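Local coordinates for protein acarbose Kinase Mak1 (Uncultured bacterium, PDB 6WB4) that probably phosphorylates the antidiabetic drug acarbose with ATP as donor, as a microbiome-derived member of the pfkB (ribokinase-like) carbohydrate kinase family, at residues B[226-231]-B[236-241]; B[198-203]-B[275-280]; B[60-65]-B[265-270]. One frame throughout, in Å; residues are numbered along the deposited sequence.

Contact 1: B[226-231]-B[236-241]; sequences FVVVMA and ARVWRR. With ATP (adenosine-5'-triphosphate), chain H.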
loop_
_atom_site.group_PDB
_atom_site.type_symbol
_atom_site.label_atom_id
_atom_site.label_comp_id
_atom_site.label_asym_id
_atom_site.label_seq_id
_atom_site.Cartn_x
_atom_site.Cartn_y
_atom_site.Cartn_z
ATOM N N PHE B 226 -27.751 10.720 -24.726
ATOM C CA PHE B 226 -27.903 9.277 -24.634
ATOM C C PHE B 226 -27.301 8.743 -23.334
ATOM O O PHE B 226 -26.568 9.451 -22.646
ATOM C CB PHE B 226 -27.251 8.583 -25.841
ATOM C CG PHE B 226 -25.875 9.091 -26.167
ATOM C CD1 PHE B 226 -24.763 8.554 -25.548
ATOM C CD2 PHE B 226 -25.694 10.099 -27.100
ATOM C CE1 PHE B 226 -23.495 9.019 -25.846
ATOM C CE2 PHE B 226 -24.433 10.565 -27.400
ATOM C CZ PHE B 226 -23.332 10.022 -26.775
ATOM N N VAL B 227 -27.614 7.495 -22.998
ATOM C CA VAL B 227 -27.064 6.886 -21.795
ATOM C C VAL B 227 -26.451 5.542 -22.145
ATOM O O VAL B 227 -27.118 4.669 -22.697
ATOM C CB VAL B 227 -28.130 6.686 -20.695
ATOM C CG1 VAL B 227 -27.547 5.897 -19.532
ATOM C CG2 VAL B 227 -28.664 8.024 -20.209
ATOM N N VAL B 228 -25.173 5.385 -21.845
ATOM C CA VAL B 228 -24.501 4.127 -22.111
ATOM C C VAL B 228 -24.366 3.290 -20.852
ATOM O O VAL B 228 -23.667 3.673 -19.908
ATOM C CB VAL B 228 -23.109 4.351 -22.711
ATOM C CG1 VAL B 228 -22.442 3.011 -23.000
ATOM C CG2 VAL B 228 -23.215 5.195 -23.977
ATOM N N VAL B 229 -25.038 2.143 -20.845
ATOM C CA VAL B 229 -24.941 1.216 -19.729
ATOM C C VAL B 229 -23.980 0.107 -20.079
ATOM O O VAL B 229 -24.176 -0.614 -21.054
ATOM C CB VAL B 229 -26.307 0.615 -19.356
ATOM C CG1 VAL B 229 -26.171 -0.261 -18.123
ATOM C CG2 VAL B 229 -27.322 1.731 -19.113
HETATM N N MSE B 230 -22.929 -0.020 -19.284
HETATM C CA MSE B 230 -21.937 -1.058 -19.508
HETATM C C MSE B 230 -22.213 -2.260 -18.611
HETATM O O MSE B 230 -22.581 -2.106 -17.443
HETATM C CB MSE B 230 -20.538 -0.489 -19.285
HETATM C CG MSE B 230 -20.094 0.405 -20.444
HETATM SE SE MSE B 230 -18.807 1.777 -19.967
HETATM C CE MSE B 230 -19.811 2.606 -18.521
ATOM N N ALA B 231 -22.058 -3.457 -19.172
ATOM C CA ALA B 231 -22.473 -4.678 -18.487
ATOM C C ALA B 231 -21.419 -5.778 -18.551
ATOM O O ALA B 231 -21.704 -6.937 -18.251
ATOM C CB ALA B 231 -23.772 -5.172 -19.067
ATOM N N ALA B 236 -22.682 -4.125 -23.834
ATOM C CA ALA B 236 -23.141 -2.783 -23.486
ATOM C C ALA B 236 -24.493 -2.453 -24.102
ATOM O O ALA B 236 -24.866 -2.982 -25.152
ATOM C CB ALA B 236 -22.118 -1.750 -23.917
ATOM N N ARG B 237 -25.226 -1.582 -23.418
ATOM C CA ARG B 237 -26.526 -1.117 -23.869
ATOM C C ARG B 237 -26.527 0.400 -23.930
ATOM O O ARG B 237 -26.120 1.069 -22.981
ATOM C CB ARG B 237 -27.642 -1.663 -22.961
ATOM C CG ARG B 237 -27.832 -3.180 -23.126
ATOM C CD ARG B 237 -28.937 -3.797 -22.263
ATOM N NE ARG B 237 -28.447 -4.498 -21.075
ATOM C CZ ARG B 237 -28.016 -3.909 -19.967
ATOM N NH1 ARG B 237 -27.980 -2.589 -19.890
ATOM N NH2 ARG B 237 -27.602 -4.642 -18.940
ATOM N N VAL B 238 -26.971 0.929 -25.067
ATOM C CA VAL B 238 -27.013 2.368 -25.293
ATOM C C VAL B 238 -28.436 2.874 -25.487
ATOM O O VAL B 238 -29.139 2.471 -26.415
ATOM C CB VAL B 238 -26.175 2.773 -26.522
ATOM C CG1 VAL B 238 -26.265 4.267 -26.748
ATOM C CG2 VAL B 238 -24.724 2.359 -26.343
ATOM N N TRP B 239 -28.859 3.761 -24.598
ATOM C CA TRP B 239 -30.179 4.354 -24.685
ATOM C C TRP B 239 -30.119 5.751 -25.263
ATOM O O TRP B 239 -29.342 6.570 -24.790
ATOM C CB TRP B 239 -30.824 4.424 -23.304
ATOM C CG TRP B 239 -30.899 3.130 -22.584
ATOM C CD1 TRP B 239 -29.895 2.505 -21.907
ATOM C CD2 TRP B 239 -32.057 2.315 -22.433
ATOM N NE1 TRP B 239 -30.355 1.335 -21.360
ATOM C CE2 TRP B 239 -31.685 1.196 -21.668
ATOM C CE3 TRP B 239 -33.380 2.415 -22.882
ATOM C CZ2 TRP B 239 -32.582 0.187 -21.337
ATOM C CZ3 TRP B 239 -34.267 1.411 -22.556
ATOM C CH2 TRP B 239 -33.867 0.314 -21.788
ATOM N N ARG B 240 -30.959 6.028 -26.259
ATOM C CA ARG B 240 -31.122 7.380 -26.796
ATOM C C ARG B 240 -32.488 7.940 -26.397
ATOM O O ARG B 240 -33.378 7.182 -26.014
ATOM C CB ARG B 240 -30.974 7.395 -28.319
ATOM C CG ARG B 240 -29.687 6.757 -28.805
ATOM C CD ARG B 240 -29.612 6.659 -30.315
ATOM N NE ARG B 240 -30.525 5.671 -30.873
ATOM C CZ ARG B 240 -30.443 5.218 -32.121
ATOM N NH1 ARG B 240 -29.488 5.669 -32.924
ATOM N NH2 ARG B 240 -31.308 4.317 -32.567
ATOM N N ARG B 241 -32.651 9.260 -26.489
ATOM C CA ARG B 241 -33.939 9.896 -26.199
ATOM C C ARG B 241 -35.086 9.358 -27.051
ATOM O O ARG B 241 -36.060 8.821 -26.520
ATOM C CB ARG B 241 -33.847 11.415 -26.384
ATOM C CG ARG B 241 -33.414 12.169 -25.138
ATOM C CD ARG B 241 -33.477 13.679 -25.330
ATOM N NE ARG B 241 -32.774 14.385 -24.260
ATOM C CZ ARG B 241 -33.286 14.630 -23.055
ATOM N NH1 ARG B 241 -34.522 14.238 -22.758
ATOM N NH2 ARG B 241 -32.563 15.275 -22.146
HETATM P PG ATP H . -14.717 0.254 -13.814
HETATM O O1G ATP H . -13.953 -0.944 -13.296
HETATM O O2G ATP H . -15.813 0.748 -12.898
HETATM O O3G ATP H . -13.845 1.343 -14.390
HETATM P PB ATP H . -16.718 -1.381 -14.932
HETATM O O1B ATP H . -16.233 -2.543 -14.097
HETATM O O2B ATP H . -17.974 -0.635 -14.539
HETATM O O3B ATP H . -15.515 -0.319 -15.090
HETATM P PA ATP H . -17.812 -3.138 -16.844
HETATM O O1A ATP H . -19.254 -2.763 -16.593
HETATM O O2A ATP H . -17.242 -4.380 -16.198
HETATM O O3A ATP H . -16.885 -1.880 -16.453
HETATM O "O5'" ATP H . -17.567 -3.231 -18.438
HETATM C "C5'" ATP H . -17.393 -2.040 -19.211
HETATM C "C4'" ATP H . -17.309 -2.328 -20.712
HETATM O "O4'" ATP H . -16.074 -2.971 -21.045
HETATM C "C3'" ATP H . -18.430 -3.228 -21.210
HETATM O "O3'" ATP H . -19.458 -2.467 -21.844
HETATM C "C2'" ATP H . -17.776 -4.157 -22.212
HETATM O "O2'" ATP H . -18.044 -3.733 -23.554
HETATM C "C1'" ATP H . -16.288 -4.085 -21.915
HETATM N N9 ATP H . -15.995 -5.328 -21.169
HETATM C C8 ATP H . -15.842 -5.426 -19.833
HETATM N N7 ATP H . -15.602 -6.707 -19.455
HETATM C C5 ATP H . -15.608 -7.455 -20.575
HETATM C C6 ATP H . -15.416 -8.885 -20.895
HETATM N N6 ATP H . -15.168 -9.783 -19.914
HETATM N N1 ATP H . -15.500 -9.255 -22.192
HETATM C C2 ATP H . -15.744 -8.363 -23.173
HETATM N N3 ATP H . -15.926 -7.050 -22.958
HETATM C C4 ATP H . -15.868 -6.544 -21.703
#

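Contact 2: B[198-203]-B[275-280]; sequences ADYVFV and CHYLDH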
loop_
_atom_site.group_PDB
_atom_site.type_symbol
_atom_site.label_atom_id
_atom_site.label_comp_id
_atom_site.label_asym_id
_atom_site.label_seq_id
_atom_site.Cartn_x
_atom_site.Cartn_y
_atom_site.Cartn_z
ATOM N N ALA B 198 -24.612 16.057 -17.708
ATOM C CA ALA B 198 -23.664 15.790 -18.786
ATOM C C ALA B 198 -24.362 15.395 -20.078
ATOM O O ALA B 198 -25.453 14.832 -20.064
ATOM C CB ALA B 198 -22.671 14.704 -18.369
ATOM N N ASP B 199 -23.703 15.677 -21.193
ATOM C CA ASP B 199 -24.243 15.372 -22.513
ATOM C C ASP B 199 -24.172 13.872 -22.786
ATOM O O ASP B 199 -25.108 13.287 -23.328
ATOM C CB ASP B 199 -23.497 16.164 -23.600
ATOM C CG ASP B 199 -23.612 17.675 -23.408
ATOM O OD1 ASP B 199 -24.750 18.183 -23.305
ATOM O OD2 ASP B 199 -22.570 18.359 -23.337
ATOM N N TYR B 200 -23.045 13.256 -22.446
ATOM C CA TYR B 200 -22.882 11.824 -22.658
ATOM C C TYR B 200 -22.687 11.141 -21.314
ATOM O O TYR B 200 -21.682 11.361 -20.641
ATOM C CB TYR B 200 -21.698 11.523 -23.588
ATOM C CG TYR B 200 -21.494 12.544 -24.691
ATOM C CD1 TYR B 200 -22.560 13.002 -25.458
ATOM C CD2 TYR B 200 -20.233 13.053 -24.962
ATOM C CE1 TYR B 200 -22.376 13.936 -26.458
ATOM C CE2 TYR B 200 -20.039 13.992 -25.962
ATOM C CZ TYR B 200 -21.117 14.429 -26.706
ATOM O OH TYR B 200 -20.935 15.365 -27.698
ATOM N N VAL B 201 -23.650 10.315 -20.922
ATOM C CA VAL B 201 -23.604 9.680 -19.611
ATOM C C VAL B 201 -23.234 8.206 -19.719
ATOM O O VAL B 201 -23.814 7.470 -20.516
ATOM C CB VAL B 201 -24.961 9.807 -18.877
ATOM C CG1 VAL B 201 -24.944 9.066 -17.531
ATOM C CG2 VAL B 201 -25.353 11.280 -18.715
ATOM N N PHE B 202 -22.247 7.793 -18.927
ATOM C CA PHE B 202 -21.849 6.391 -18.853
ATOM C C PHE B 202 -22.134 5.886 -17.446
ATOM O O PHE B 202 -21.884 6.590 -16.464
ATOM C CB PHE B 202 -20.365 6.203 -19.200
ATOM C CG PHE B 202 -19.993 6.663 -20.589
ATOM C CD1 PHE B 202 -19.679 7.992 -20.835
ATOM C CD2 PHE B 202 -19.969 5.768 -21.653
ATOM C CE1 PHE B 202 -19.337 8.415 -22.119
ATOM C CE2 PHE B 202 -19.629 6.186 -22.938
ATOM C CZ PHE B 202 -19.312 7.507 -23.169
ATOM N N VAL B 203 -22.653 4.671 -17.338
ATOM C CA VAL B 203 -22.929 4.102 -16.027
ATOM C C VAL B 203 -22.807 2.581 -16.053
ATOM O O VAL B 203 -23.072 1.943 -17.076
ATOM C CB VAL B 203 -24.334 4.512 -15.525
ATOM C CG1 VAL B 203 -25.409 4.014 -16.485
ATOM C CG2 VAL B 203 -24.577 4.006 -14.093
ATOM N N CYS B 275 -13.403 9.275 -28.564
ATOM C CA CYS B 275 -12.550 9.596 -29.705
ATOM C C CYS B 275 -13.294 9.416 -31.020
ATOM O O CYS B 275 -13.220 10.278 -31.899
ATOM C CB CYS B 275 -11.276 8.754 -29.683
ATOM S SG CYS B 275 -10.044 9.409 -28.531
ATOM N N HIS B 276 -14.026 8.313 -31.141
ATOM C CA HIS B 276 -14.804 8.068 -32.342
ATOM C C HIS B 276 -15.921 9.091 -32.511
ATOM O O HIS B 276 -16.065 9.691 -33.574
ATOM C CB HIS B 276 -15.410 6.671 -32.314
ATOM C CG HIS B 276 -15.954 6.227 -33.635
ATOM N ND1 HIS B 276 -17.235 6.524 -34.050
ATOM C CD2 HIS B 276 -15.395 5.499 -34.630
ATOM C CE1 HIS B 276 -17.440 5.998 -35.245
ATOM N NE2 HIS B 276 -16.340 5.372 -35.620
ATOM N N TYR B 277 -16.697 9.295 -31.450
ATOM C CA TYR B 277 -17.896 10.124 -31.521
ATOM C C TYR B 277 -17.550 11.566 -31.843
ATOM O O TYR B 277 -18.224 12.196 -32.647
ATOM C CB TYR B 277 -18.691 10.051 -30.215
ATOM C CG TYR B 277 -20.055 10.687 -30.319
ATOM C CD1 TYR B 277 -21.113 10.007 -30.913
ATOM C CD2 TYR B 277 -20.293 11.962 -29.831
ATOM C CE1 TYR B 277 -22.371 10.578 -31.019
ATOM C CE2 TYR B 277 -21.551 12.542 -29.931
ATOM C CZ TYR B 277 -22.588 11.846 -30.528
ATOM O OH TYR B 277 -23.845 12.421 -30.635
ATOM N N LEU B 278 -16.498 12.080 -31.214
ATOM C CA LEU B 278 -16.029 13.437 -31.475
ATOM C C LEU B 278 -15.572 13.641 -32.924
ATOM O O LEU B 278 -15.553 14.765 -33.422
ATOM C CB LEU B 278 -14.880 13.796 -30.527
ATOM C CG LEU B 278 -15.199 14.082 -29.059
ATOM C CD1 LEU B 278 -13.939 13.959 -28.203
ATOM C CD2 LEU B 278 -15.820 15.460 -28.894
ATOM N N ASP B 279 -15.194 12.557 -33.593
ATOM C CA ASP B 279 -14.775 12.639 -34.987
ATOM C C ASP B 279 -15.946 12.475 -35.946
ATOM O O ASP B 279 -16.141 13.304 -36.829
ATOM C CB ASP B 279 -13.697 11.599 -35.299
ATOM C CG ASP B 279 -12.304 12.195 -35.315
ATOM O OD1 ASP B 279 -12.062 13.158 -34.557
ATOM O OD2 ASP B 279 -11.452 11.704 -36.089
ATOM N N HIS B 280 -16.704 11.394 -35.784
ATOM C CA HIS B 280 -17.748 11.038 -36.739
ATOM C C HIS B 280 -19.139 11.516 -36.335
ATOM O O HIS B 280 -19.921 11.927 -37.183
ATOM C CB HIS B 280 -17.771 9.523 -36.955
ATOM C CG HIS B 280 -16.501 8.977 -37.524
ATOM N ND1 HIS B 280 -15.347 8.843 -36.783
ATOM C CD2 HIS B 280 -16.209 8.512 -38.761
ATOM C CE1 HIS B 280 -14.394 8.334 -37.542
ATOM N NE2 HIS B 280 -14.893 8.120 -38.747
#

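Contact 3: B[60-65]-B[265-270]; sequences VGHTGN and AGDSFV. With CA (calcium ion), chain J; ATP (adenosine-5'-triphosphate), chain H; AC1 (4,6-dideoxy-4-{[(1S,4R,5S,6S)-4,5,6-trihydroxy-3-(hydroxymethyl)cyclohex-2-en-1-yl]amino}-alpha-D-glucopyranose), chain D.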
loop_
_atom_site.group_PDB
_atom_site.type_symbol
_atom_site.label_atom_id
_atom_site.label_comp_id
_atom_site.label_asym_id
_atom_site.label_seq_id
_atom_site.Cartn_x
_atom_site.Cartn_y
_atom_site.Cartn_z
ATOM N N VAL B 60 0.007 4.831 -10.420
ATOM C CA VAL B 60 -1.111 5.754 -10.531
ATOM C C VAL B 60 -2.357 4.936 -10.791
ATOM O O VAL B 60 -2.321 3.989 -11.566
ATOM C CB VAL B 60 -0.892 6.789 -11.683
ATOM C CG1 VAL B 60 -1.993 7.842 -11.717
ATOM C CG2 VAL B 60 0.473 7.422 -11.574
ATOM N N GLY B 61 -3.448 5.246 -10.099
ATOM C CA GLY B 61 -4.662 4.471 -10.278
ATOM C C GLY B 61 -5.234 4.652 -11.675
ATOM O O GLY B 61 -4.579 5.213 -12.551
ATOM N N HIS B 62 -6.485 4.265 -11.880
ATOM C CA HIS B 62 -7.039 4.339 -13.225
ATOM C C HIS B 62 -8.235 5.279 -13.366
ATOM O O HIS B 62 -8.725 5.497 -14.474
ATOM C CB HIS B 62 -7.432 2.933 -13.695
ATOM C CG HIS B 62 -8.594 2.346 -12.951
ATOM N ND1 HIS B 62 -9.883 2.813 -13.095
ATOM C CD2 HIS B 62 -8.661 1.332 -12.059
ATOM C CE1 HIS B 62 -10.692 2.118 -12.315
ATOM N NE2 HIS B 62 -9.976 1.212 -11.677
ATOM N N THR B 63 -8.661 5.875 -12.261
ATOM C CA THR B 63 -9.981 6.476 -12.187
ATOM C C THR B 63 -10.135 7.686 -13.113
ATOM O O THR B 63 -11.119 7.785 -13.883
ATOM C CB THR B 63 -10.278 6.882 -10.732
ATOM O OG1 THR B 63 -10.176 5.723 -9.899
ATOM C CG2 THR B 63 -11.663 7.492 -10.599
ATOM N N GLY B 64 -9.198 8.621 -13.026
ATOM C CA GLY B 64 -9.202 9.732 -13.966
ATOM C C GLY B 64 -8.212 9.401 -15.068
ATOM O O GLY B 64 -8.400 9.681 -16.239
ATOM N N ASN B 65 -7.169 8.704 -14.648
ATOM C CA ASN B 65 -6.018 8.407 -15.468
ATOM C C ASN B 65 -6.278 7.483 -16.657
ATOM O O ASN B 65 -5.683 7.641 -17.718
ATOM C CB ASN B 65 -4.943 7.806 -14.554
ATOM C CG ASN B 65 -3.696 7.426 -15.298
ATOM O OD1 ASN B 65 -3.023 8.271 -15.883
ATOM N ND2 ASN B 65 -3.371 6.141 -15.273
ATOM N N ALA B 265 -11.757 -1.731 -17.720
ATOM C CA ALA B 265 -12.283 -1.831 -19.074
ATOM C C ALA B 265 -13.147 -0.619 -19.395
ATOM O O ALA B 265 -13.033 -0.036 -20.473
ATOM C CB ALA B 265 -13.070 -3.115 -19.244
ATOM N N GLY B 266 -13.996 -0.238 -18.444
ATOM C CA GLY B 266 -14.894 0.891 -18.605
ATOM C C GLY B 266 -14.187 2.166 -19.025
ATOM O O GLY B 266 -14.701 2.922 -19.856
ATOM N N ASP B 267 -12.985 2.388 -18.502
ATOM C CA ASP B 267 -12.236 3.580 -18.868
ATOM C C ASP B 267 -11.867 3.559 -20.348
ATOM O O ASP B 267 -11.938 4.580 -21.039
ATOM C CB ASP B 267 -10.980 3.694 -18.016
ATOM C CG ASP B 267 -11.284 3.675 -16.535
ATOM O OD1 ASP B 267 -12.425 4.027 -16.150
ATOM O OD2 ASP B 267 -10.376 3.324 -15.754
ATOM N N SER B 268 -11.515 2.380 -20.841
ATOM C CA SER B 268 -11.166 2.223 -22.243
ATOM C C SER B 268 -12.376 2.322 -23.159
ATOM O O SER B 268 -12.278 2.832 -24.281
ATOM C CB SER B 268 -10.447 0.899 -22.462
ATOM O OG SER B 268 -9.198 0.935 -21.798
ATOM N N PHE B 269 -13.515 1.831 -22.687
ATOM C CA PHE B 269 -14.733 1.958 -23.459
ATOM C C PHE B 269 -14.966 3.447 -23.694
ATOM O O PHE B 269 -15.170 3.875 -24.826
ATOM C CB PHE B 269 -15.926 1.320 -22.740
ATOM C CG PHE B 269 -17.174 1.230 -23.591
ATOM C CD1 PHE B 269 -17.933 2.360 -23.868
ATOM C CD2 PHE B 269 -17.600 0.012 -24.092
ATOM C CE1 PHE B 269 -19.069 2.280 -24.644
ATOM C CE2 PHE B 269 -18.741 -0.074 -24.871
ATOM C CZ PHE B 269 -19.473 1.059 -25.149
ATOM N N VAL B 270 -14.901 4.229 -22.619
ATOM C CA VAL B 270 -15.166 5.662 -22.687
ATOM C C VAL B 270 -14.167 6.372 -23.611
ATOM O O VAL B 270 -14.574 7.106 -24.513
ATOM C CB VAL B 270 -15.137 6.306 -21.268
ATOM C CG1 VAL B 270 -15.249 7.800 -21.355
ATOM C CG2 VAL B 270 -16.281 5.754 -20.390
HETATM CA CA CA J . -13.420 8.554 -14.844
HETATM P PG ATP H . -14.717 0.254 -13.814
HETATM O O1G ATP H . -13.953 -0.944 -13.296
HETATM O O2G ATP H . -15.813 0.748 -12.898
HETATM O O3G ATP H . -13.845 1.343 -14.390
HETATM P PB ATP H . -16.718 -1.381 -14.932
HETATM O O1B ATP H . -16.233 -2.543 -14.097
HETATM O O2B ATP H . -17.974 -0.635 -14.539
HETATM O O3B ATP H . -15.515 -0.319 -15.090
HETATM P PA ATP H . -17.812 -3.138 -16.844
HETATM O O1A ATP H . -19.254 -2.763 -16.593
HETATM O O2A ATP H . -17.242 -4.380 -16.198
HETATM O O3A ATP H . -16.885 -1.880 -16.453
HETATM O "O5'" ATP H . -17.567 -3.231 -18.438
HETATM C "C5'" ATP H . -17.393 -2.040 -19.211
HETATM C "C4'" ATP H . -17.309 -2.328 -20.712
HETATM O "O4'" ATP H . -16.074 -2.971 -21.045
HETATM C "C3'" ATP H . -18.430 -3.228 -21.210
HETATM O "O3'" ATP H . -19.458 -2.467 -21.844
HETATM C "C2'" ATP H . -17.776 -4.157 -22.212
HETATM O "O2'" ATP H . -18.044 -3.733 -23.554
HETATM C "C1'" ATP H . -16.288 -4.085 -21.915
HETATM N N9 ATP H . -15.995 -5.328 -21.169
HETATM C C8 ATP H . -15.842 -5.426 -19.833
HETATM N N7 ATP H . -15.602 -6.707 -19.455
HETATM C C5 ATP H . -15.608 -7.455 -20.575
HETATM C C6 ATP H . -15.416 -8.885 -20.895
HETATM N N6 ATP H . -15.168 -9.783 -19.914
HETATM N N1 ATP H . -15.500 -9.255 -22.192
HETATM C C2 ATP H . -15.744 -8.363 -23.173
HETATM N N3 ATP H . -15.926 -7.050 -22.958
HETATM C C4 ATP H . -15.868 -6.544 -21.703
HETATM C C1 AC1 D . -17.743 6.072 -6.991
HETATM O O2 AC1 D . -18.863 4.105 -6.120
HETATM C C2 AC1 D . -17.886 4.560 -7.067
HETATM C C4A AC1 D . -11.958 0.867 -8.442
HETATM C C3 AC1 D . -16.559 3.848 -6.829
HETATM O O3 AC1 D . -16.721 2.479 -7.228
HETATM C C4 AC1 D . -15.397 4.474 -7.607
HETATM N N4A AC1 D . -14.140 4.105 -6.972
HETATM C C5 AC1 D . -15.463 6.000 -7.719
HETATM O O5 AC1 D . -16.784 6.474 -7.967
HETATM C C6 AC1 D . -14.594 6.500 -8.867
HETATM C C1B AC1 D . -13.616 2.758 -7.128
HETATM C C2B AC1 D . -12.118 2.696 -6.786
HETATM O O2B AC1 D . -11.631 3.999 -6.432
HETATM C C3B AC1 D . -11.269 2.115 -7.914
HETATM O O3B AC1 D . -9.941 1.819 -7.451
HETATM O O4 AC1 D . -11.116 0.127 -9.331
HETATM C C5B AC1 D . -13.143 1.406 -9.165
HETATM C C7B AC1 D . -13.944 2.245 -8.515
HETATM C C6B AC1 D . -13.430 1.066 -10.604
HETATM O O6B AC1 D . -13.741 2.281 -11.303
HETATM O O HOH W 1 -14.326 6.906 -16.356
HETATM O O HOH W 2 -14.896 8.094 -13.272
#

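Contact 1: B[226-231]-B[236-241]
Val229 and Arg237, with Val227 and Trp239, form the hydrogen-bonded pairs of an antiparallel beta hairpin in the large central sheet of this ribokinase-like fold. Each pair closes with two backbone bonds, including Trp239 N to Val227 O at 2.7 Å and Arg237 N to Val229 O at 2.8 Å. The side chains of these pairs share the face covered by helix 211-221. There the two methyls of Val229 divide their work: with CG1 opposite the backbone N (chi1 -176°), that methyl meets the edge of the Arg237 guanidinium, 3.4 Å from NH1, while CG2 sits at the edge of the Trp239 indole, 3.8 Å from NE1. The bend of Arg237 at chi3 (-102°) turns its guanidinium back across Val229. Glu211 takes up both polar ends, through a salt bridge to NH1 of Arg237 and a hydrogen bond from NE1 of Trp239; NH2 of Arg237 has Glu234. Val227 O also lies in the indole plane, 3.6 Å from Trp239 CD1. On the other face, Val228 and Val238 run side by side, their CG2 methyls 4.0 Å apart; Val228 packs on Phe269 and Phe273 of helix 265-280, Val238 on Ile283 and Ala287 of helix 283-298. At the ATP end the same face carries Met230, a selenomethionine, and Ala236: Met230 CG lies 3.3 Å and Ala236 CB 3.4 Å from the ribose hydroxyl O3' of ATP.

Contact 2: B[198-203]-B[275-280]
Tyr277 turns the edge of its ring toward the face of Tyr200, a T-shaped aromatic pair that carries nearly the whole contact. The centroids lie 5.2 Å apart and the planes stand at 70°. The touching corner is CE2 of Tyr277, and it meets the hydroxyl end of the other ring rather than its centre: CE2 is 3.8 Å from Tyr200 CZ and 3.7 Å from Tyr200 OH. That oxygen in turn lies near the plane of the Tyr277 ring, at its edge. The Tyr200 hydroxyl makes no hydrogen bond to Tyr277; the contact is packing. From the helix, Tyr277 reaches the sheet with CG opposite its backbone N (chi1 -170°), which throws the ring out from helix 265-280 toward strand 200-204. Asp199 CB rests 3.7 Å above the plane of Tyr200, toward the rim, while the Asp199 carboxylate is salt-bridged to Arg223. Two more rings widen the group: Phe226 lies almost parallel to Tyr200 and edge-to-face with Tyr277, and His154 is parallel to Tyr200. Tyr277 also packs on Ile283 and Ala286 of helix 283-298. An aromatic cluster thus fastens a helix to neighbouring strands of the central sheet, a helix-on-sheet layer of the alpha/beta core found in ribokinase-like pfkB kinases.

Contact 3: B[60-65]-B[265-270]
His62 bridges protein and substrate site, one ring nitrogen on Asp267 and the other on the bound sugar. Its ND1 lies 2.8 Å from Asp267 OD2. The bond from ND1 is weak, bent to 122° at the hydrogen, since OD2 stands obliquely off the plane of the imidazole; the ring and carboxylate planes are 44° apart. A chi1 of 68°, with CG between the backbone N and carbonyl carbon, folds the imidazole over its own main chain and brings ND1 to the Asp267 side. The other ring nitrogen, NE2, shares a hydrogen bond of 2.8 Å with O4 of the bound AC1 unit, a sugar ligand also hydrogen-bonded to Arg126 and Asp183. Asp267 OD1 comes within 3.5 Å of ATP O3G, a proximity and not a bond, and weakly accepts from a water on a calcium ion that Thr63 O binds at 2.6 Å. Ala265, Gly266 and Asp267 belong to the GAGD signature, which in ribokinase relatives lies at the phosphate-transfer site. The loop runs from strand 57-60 to helix 65-73, facing the start of helix 265-280, which packs against helix 283-298 through Ala265 and Ser268 and against strand 226-230 through Phe269.

How the contacts relate
Helix 265-280 ties the three contacts together: contact 3 uses its first residues, contact 2 its last, and Phe269 and Phe273 of the helix lie on the hairpin of contact 1. The centres of contacts 1 and 2 are 11 Å apart, and their strands 226-230 and 200-204 are parallel neighbours in the sheet, joined by backbone hydrogen bonds such as Val228 N to Val201 O at 2.8 Å. Contact 3 lies 18 Å from contact 1 and 15 Å from contact 2, about 4 Å from the chain's centre in space. Along the sequence the hairpin is nested within the loops closed by both others, whose segments alternate. Contacts 1 and 3 both touch ATP; contact 3 also touches the sugar through His62.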